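Local structure of putative gdp-fucose protein o-fucosyltransferase 1 (Caenorhabditis elegans, 3ZY2) at residues 20-25 with 335-339; 322-328 with 340-344. The protein is a putative protein O-fucosyltransferase 1, a two-lobed GT-B-type protein that binds guanosine-5'-diphosphate. All coordinates share one frame; numbering follows the deposited sequence.

Contact 1 of 2, residues 20-25 with 335-339. With GDP (guanosine-5'-diphosphate), chain C.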
loop_
_atom_site.group_PDB
_atom_site.type_symbol
_atom_site.label_atom_id
_atom_site.label_comp_id
_atom_site.label_asym_id
_atom_site.label_seq_id
_atom_site.Cartn_x
_atom_site.Cartn_y
_atom_site.Cartn_z
ATOM N N PHE A 20 11.159 16.837 3.495
ATOM C CA PHE A 20 10.654 17.830 2.521
ATOM C C PHE A 20 10.853 17.466 1.063
ATOM O O PHE A 20 9.931 17.646 0.239
ATOM C CB PHE A 20 11.252 19.202 2.803
ATOM C CG PHE A 20 10.611 20.321 2.039
ATOM C CD1 PHE A 20 9.256 20.613 2.215
ATOM C CD2 PHE A 20 11.368 21.121 1.187
ATOM C CE1 PHE A 20 8.664 21.673 1.527
ATOM C CE2 PHE A 20 10.810 22.173 0.504
ATOM C CZ PHE A 20 9.456 22.465 0.654
ATOM N N GLY A 21 12.021 16.925 0.734
ATOM C CA GLY A 21 12.256 16.551 -0.660
ATOM C C GLY A 21 11.293 15.475 -1.126
ATOM O O GLY A 21 10.796 15.536 -2.246
ATOM N N ASN A 22 11.016 14.491 -0.281
ATOM C CA ASN A 22 10.026 13.456 -0.633
ATOM C C ASN A 22 8.610 14.028 -0.766
ATOM O O ASN A 22 7.852 13.644 -1.673
ATOM C CB ASN A 22 9.980 12.323 0.422
ATOM C CG ASN A 22 11.254 11.456 0.494
ATOM O OD1 ASN A 22 11.272 10.489 1.262
ATOM N ND2 ASN A 22 12.297 11.791 -0.261
ATOM N N GLN A 23 8.262 14.978 0.101
ATOM C CA GLN A 23 6.920 15.545 0.131
ATOM C C GLN A 23 6.679 16.354 -1.129
ATOM O O GLN A 23 5.606 16.253 -1.751
ATOM C CB GLN A 23 6.763 16.449 1.332
ATOM C CG GLN A 23 6.799 15.684 2.653
ATOM C CD GLN A 23 6.965 16.601 3.827
ATOM O OE1 GLN A 23 6.449 17.729 3.832
ATOM N NE2 GLN A 23 7.718 16.134 4.848
ATOM N N VAL A 24 7.671 17.170 -1.512
ATOM C CA VAL A 24 7.553 17.960 -2.736
ATOM C C VAL A 24 7.503 17.037 -3.955
ATOM O O VAL A 24 6.728 17.269 -4.868
ATOM C CB VAL A 24 8.694 18.984 -2.866
ATOM C CG1 VAL A 24 8.634 19.708 -4.210
ATOM C CG2 VAL A 24 8.599 20.010 -1.728
ATOM N N ASP A 25 8.326 15.984 -3.955
ATOM C CA ASP A 25 8.389 15.016 -5.068
ATOM C C ASP A 25 7.003 14.397 -5.342
ATOM O O ASP A 25 6.545 14.340 -6.495
ATOM C CB ASP A 25 9.452 13.961 -4.742
ATOM C CG ASP A 25 10.078 13.372 -5.970
ATOM O OD1 ASP A 25 10.366 14.133 -6.922
ATOM O OD2 ASP A 25 10.275 12.149 -5.984
ATOM N N THR A 335 16.560 13.811 -3.026
ATOM C CA THR A 335 15.357 14.501 -3.507
ATOM C C THR A 335 15.335 15.984 -3.116
ATOM O O THR A 335 14.585 16.773 -3.696
ATOM C CB THR A 335 14.036 13.851 -3.043
ATOM O OG1 THR A 335 13.945 13.924 -1.611
ATOM C CG2 THR A 335 13.975 12.404 -3.507
ATOM N N PHE A 336 16.150 16.350 -2.126
ATOM C CA PHE A 336 16.321 17.741 -1.733
ATOM C C PHE A 336 17.094 18.494 -2.840
ATOM O O PHE A 336 16.667 19.552 -3.316
ATOM C CB PHE A 336 17.010 17.759 -0.364
ATOM C CG PHE A 336 17.052 19.100 0.307
ATOM C CD1 PHE A 336 16.003 19.507 1.142
ATOM C CD2 PHE A 336 18.179 19.915 0.197
ATOM C CE1 PHE A 336 16.057 20.749 1.796
ATOM C CE2 PHE A 336 18.251 21.153 0.879
ATOM C CZ PHE A 336 17.202 21.559 1.670
ATOM N N SER A 337 18.214 17.911 -3.285
ATOM C CA SER A 337 18.901 18.422 -4.483
ATOM C C SER A 337 17.961 18.452 -5.683
ATOM O O SER A 337 18.068 19.352 -6.523
ATOM C CB SER A 337 20.147 17.591 -4.838
ATOM O OG SER A 337 21.320 18.049 -4.154
ATOM N N HIS A 338 17.033 17.484 -5.754
ATOM C CA HIS A 338 16.174 17.367 -6.958
ATOM C C HIS A 338 15.232 18.568 -7.053
ATOM O O HIS A 338 14.950 19.053 -8.151
ATOM C CB HIS A 338 15.407 16.033 -6.946
ATOM C CG HIS A 338 14.845 15.589 -8.275
ATOM N ND1 HIS A 338 15.029 16.227 -9.490
ATOM C CD2 HIS A 338 14.095 14.495 -8.540
ATOM C CE1 HIS A 338 14.404 15.540 -10.439
ATOM N NE2 HIS A 338 13.820 14.497 -9.883
ATOM N N ILE A 339 14.798 19.087 -5.903
ATOM C CA ILE A 339 14.025 20.337 -5.888
ATOM C C ILE A 339 14.808 21.439 -6.619
ATOM O O ILE A 339 14.265 22.130 -7.489
ATOM C CB ILE A 339 13.745 20.812 -4.439
ATOM C CG1 ILE A 339 12.721 19.891 -3.771
ATOM C CG2 ILE A 339 13.203 22.262 -4.505
ATOM C CD1 ILE A 339 12.583 20.146 -2.276
HETATM P PB GDP C . 16.655 13.294 0.778
HETATM O O1B GDP C . 17.817 14.215 0.714
HETATM O O2B GDP C . 15.786 12.722 -0.386
HETATM O O3B GDP C . 16.325 12.689 2.275
HETATM O O3A GDP C . 15.789 14.744 1.102
HETATM P PA GDP C . 14.385 14.891 2.079
HETATM O O1A GDP C . 14.475 16.607 1.785
HETATM O O2A GDP C . 13.287 14.169 1.883
HETATM O "O5'" GDP C . 15.350 14.341 3.488
HETATM C "C5'" GDP C . 16.080 15.406 3.519
HETATM C "C4'" GDP C . 16.355 16.155 4.603
HETATM O "O4'" GDP C . 17.376 16.333 5.500
HETATM C "C3'" GDP C . 15.899 17.401 4.194
HETATM O "O3'" GDP C . 14.298 18.063 4.307
HETATM C "C2'" GDP C . 16.396 18.902 5.715
HETATM O "O2'" GDP C . 15.448 18.658 6.656
HETATM C "C1'" GDP C . 17.649 18.052 5.836
HETATM N N9 GDP C . 18.457 18.484 4.935
HETATM C C8 GDP C . 19.102 17.569 3.493
HETATM N N7 GDP C . 19.742 18.660 3.211
HETATM C C5 GDP C . 19.806 19.803 3.770
HETATM C C6 GDP C . 20.448 21.418 3.787
HETATM O O6 GDP C . 21.126 21.511 2.872
HETATM N N1 GDP C . 20.022 21.884 4.658
HETATM C C2 GDP C . 19.285 21.789 5.654
HETATM N N2 GDP C . 19.012 22.399 6.395
HETATM N N3 GDP C . 18.477 20.497 6.059
HETATM C C4 GDP C . 18.840 19.569 5.014
HETATM O O HOH W 1 11.925 16.455 -4.554
#
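The first torsion of T335 (chi1 63°) sets OG1 between the backbone N and the carbonyl carbon, facing helix 20-37 and the diphosphate. I339 starts beside its own backbone N (chi1 -71°) and then runs extended. This brings CD1 up against the opposing helix, 3.8 Å from F20 CD2 and 4.0 Å from V24 CG2. The side chains of F20 and V24 each meet I339 at about a right angle. G21, with no side chain, lets the backbones come close: its CA lies 4.4 Å from F336 CA. The short helix axes approach to 8.0 Å at 57°. A water joins the backbones by donating to G21 O and T335 O.

T335 OG1 donates to O2B of guanosine-5'-diphosphate and accepts a weak bond from N22 ND2 at 3.0 Å. The nucleotide is also held by backbone amides from both helices. G21 N bonds O1A at 2.7 Å. N22 N bonds O2A, and T335 N bonds O2B. Both helices thus begin at the diphosphate. Their N-terminal ends would probably help offset its negative charge, as in other GT-B-type nucleotide sites. The F336 ring lies with one face toward the guanine. D25 OD1 is hydrogen-bonded to S180.

The site belongs to the interface of the two lobes. Helix 20-37 follows strand 10-13 of the six-stranded parallel sheet. Helix 335-346 follows strand 327-330 of the five-stranded parallel sheet. Y316 and L319 of helix 315-324 pack against F20, as does F46 of strand 46-48.

Contact 2 of 2, residues 322-328 with 340-344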
loop_
_atom_site.group_PDB
_atom_site.type_symbol
_atom_site.label_atom_id
_atom_site.label_comp_id
_atom_site.label_asym_id
_atom_site.label_seq_id
_atom_site.Cartn_x
_atom_site.Cartn_y
_atom_site.Cartn_z
ATOM N N MET A 322 20.215 28.209 -3.612
ATOM C CA MET A 322 20.792 27.311 -4.614
ATOM C C MET A 322 20.085 27.472 -5.948
ATOM O O MET A 322 20.718 27.328 -6.999
ATOM C CB MET A 322 20.756 25.855 -4.114
ATOM C CG MET A 322 21.643 25.620 -2.867
ATOM S SD MET A 322 21.879 23.880 -2.400
ATOM C CE MET A 322 20.317 23.686 -1.552
ATOM N N GLY A 323 18.779 27.758 -5.933
ATOM C CA GLY A 323 18.041 27.963 -7.198
ATOM C C GLY A 323 18.501 29.227 -7.912
ATOM O O GLY A 323 18.381 29.324 -9.156
ATOM N N ARG A 324 19.055 30.180 -7.152
ATOM C CA ARG A 324 19.523 31.475 -7.698
ATOM C C ARG A 324 20.993 31.495 -8.092
ATOM O O ARG A 324 21.460 32.483 -8.683
ATOM C CB ARG A 324 19.277 32.591 -6.675
ATOM C CG ARG A 324 17.785 32.811 -6.444
ATOM C CD ARG A 324 17.510 33.880 -5.373
ATOM N NE ARG A 324 17.706 35.204 -5.930
ATOM C CZ ARG A 324 16.772 35.922 -6.562
ATOM N NH1 ARG A 324 15.528 35.470 -6.721
ATOM N NH2 ARG A 324 17.093 37.113 -7.048
ATOM N N ALA A 325 21.710 30.410 -7.810
ATOM C CA ALA A 325 23.163 30.345 -8.015
ATOM C C ALA A 325 23.547 30.441 -9.479
ATOM O O ALA A 325 22.767 30.081 -10.342
ATOM C CB ALA A 325 23.726 29.047 -7.422
ATOM N N ASP A 326 24.766 30.895 -9.748
ATOM C CA ASP A 326 25.259 30.864 -11.127
ATOM C C ASP A 326 25.496 29.441 -11.578
ATOM O O ASP A 326 25.241 29.130 -12.741
ATOM C CB ASP A 326 26.493 31.746 -11.251
ATOM C CG ASP A 326 26.186 33.201 -10.901
ATOM O OD1 ASP A 326 26.166 33.548 -9.685
ATOM O OD2 ASP A 326 25.923 34.008 -11.841
ATOM N N LEU A 327 25.954 28.580 -10.680
ATOM C CA LEU A 327 26.105 27.139 -10.941
ATOM C C LEU A 327 25.745 26.391 -9.664
ATOM O O LEU A 327 26.166 26.795 -8.586
ATOM C CB LEU A 327 27.538 26.780 -11.342
ATOM C CG LEU A 327 27.787 25.273 -11.546
ATOM C CD1 LEU A 327 27.003 24.758 -12.767
ATOM C CD2 LEU A 327 29.268 24.970 -11.695
ATOM N N PHE A 328 24.941 25.339 -9.787
ATOM C CA PHE A 328 24.565 24.463 -8.684
ATOM C C PHE A 328 25.252 23.121 -8.888
ATOM O O PHE A 328 25.198 22.574 -9.985
ATOM C CB PHE A 328 23.057 24.249 -8.684
ATOM C CG PHE A 328 22.580 23.129 -7.763
ATOM C CD1 PHE A 328 22.879 23.128 -6.398
ATOM C CD2 PHE A 328 21.805 22.098 -8.272
ATOM C CE1 PHE A 328 22.406 22.099 -5.590
ATOM C CE2 PHE A 328 21.344 21.066 -7.441
ATOM C CZ PHE A 328 21.634 21.079 -6.092
ATOM N N VAL A 340 16.085 21.580 -6.280
ATOM C CA VAL A 340 16.905 22.638 -6.873
ATOM C C VAL A 340 17.069 22.398 -8.377
ATOM O O VAL A 340 16.929 23.330 -9.168
ATOM C CB VAL A 340 18.304 22.721 -6.256
ATOM C CG1 VAL A 340 19.064 23.907 -6.855
ATOM C CG2 VAL A 340 18.241 22.874 -4.749
ATOM N N LYS A 341 17.397 21.166 -8.759
ATOM C CA LYS A 341 17.582 20.823 -10.175
ATOM C C LYS A 341 16.336 21.178 -10.987
ATOM O O LYS A 341 16.453 21.836 -12.036
ATOM C CB LYS A 341 17.893 19.320 -10.320
ATOM C CG LYS A 341 18.057 18.847 -11.763
ATOM C CD LYS A 341 19.175 19.635 -12.458
ATOM C CE LYS A 341 19.704 18.952 -13.722
ATOM N NZ LYS A 341 18.636 18.644 -14.737
ATOM N N ARG A 342 15.154 20.783 -10.510
ATOM C CA ARG A 342 13.907 21.092 -11.222
ATOM C C ARG A 342 13.601 22.589 -11.290
ATOM O O ARG A 342 13.094 23.085 -12.316
ATOM C CB ARG A 342 12.725 20.356 -10.580
ATOM C CG ARG A 342 12.835 18.844 -10.715
ATOM C CD ARG A 342 11.568 18.132 -10.230
ATOM N NE ARG A 342 11.224 18.486 -8.852
ATOM C CZ ARG A 342 11.268 17.640 -7.828
ATOM N NH1 ARG A 342 11.663 16.381 -7.996
ATOM N NH2 ARG A 342 10.882 18.059 -6.632
ATOM N N GLU A 343 13.898 23.300 -10.208
ATOM C CA GLU A 343 13.670 24.739 -10.202
ATOM C C GLU A 343 14.581 25.390 -11.237
ATOM O O GLU A 343 14.147 26.228 -12.050
ATOM C CB GLU A 343 13.893 25.324 -8.800
ATOM C CG GLU A 343 13.667 26.851 -8.815
ATOM C CD GLU A 343 13.610 27.486 -7.436
ATOM O OE1 GLU A 343 13.418 26.740 -6.466
ATOM O OE2 GLU A 343 13.708 28.732 -7.354
ATOM N N ARG A 344 15.836 24.981 -11.233
ATOM C CA ARG A 344 16.798 25.545 -12.183
ATOM C C ARG A 344 16.452 25.182 -13.615
ATOM O O ARG A 344 16.637 25.990 -14.527
ATOM C CB ARG A 344 18.211 25.109 -11.833
ATOM C CG ARG A 344 18.643 25.699 -10.488
ATOM C CD ARG A 344 20.082 25.257 -10.135
ATOM N NE ARG A 344 21.101 25.845 -11.036
ATOM C CZ ARG A 344 21.545 27.096 -10.945
ATOM N NH1 ARG A 344 21.079 27.906 -9.992
ATOM N NH2 ARG A 344 22.461 27.548 -11.809
#
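One face of the F328 ring is filled by V340 CG1, which sits 3.5 Å from the ring centroid and 10° off its normal, a CH-pi contact. The R344 guanidinium has the CB and backbone N of F328 over one face and A325 O at its edge, in plane. The ring and guanidinium planes stand 49° apart. NH1 and NH2 of R344 both bond A325 O, at 2.8 and 2.9 Å, and reach it from the same face of its carbonyl plane. The bend at chi3 (68°) turns the guanidinium toward this oxygen. NH1 also gives a weak bond to M322 O.

Strand 327-330 and helix 335-346 belong to a beta-alpha-beta unit of the five-stranded parallel sheet that ends in strand 354-356. M322 and G323 lie at the end of the preceding helix 315-324. R344 lies on the connecting helix, and its NH2 also bonds P353 O just before the next strand. F328 pairs by backbone with A355 there.

G323 is the point where the backbones come nearest, its CA 5.5 Å from V340 CA. R344 CG packs against G323 CA at 4.0 Å. V340 CG2 faces M322, whose CE lies 3.9 Å away.

Overall arrangement
Both contacts use helix 335-346: contact 1 its first residues, contact 2 the turn that follows. Their centres lie about 14 Å apart. Along the chain the order is 20-25, 322-328, 335-339, 340-344, so the segments alternate. Contact 1 joins the two lobes around the nucleotide near the centre of the chain. Contact 2 lies within one lobe, where it packs the same helix onto its own sheet strand and helix 315-324. Direct links join them: a 2.8 Å salt bridge between D25 OD1 and R342 NH1, and packing of S337 OG on F328 CZ at 3.6 Å. Helix 335-346 thus runs from the nucleotide, at its N-terminal end, to packing against its own sheet.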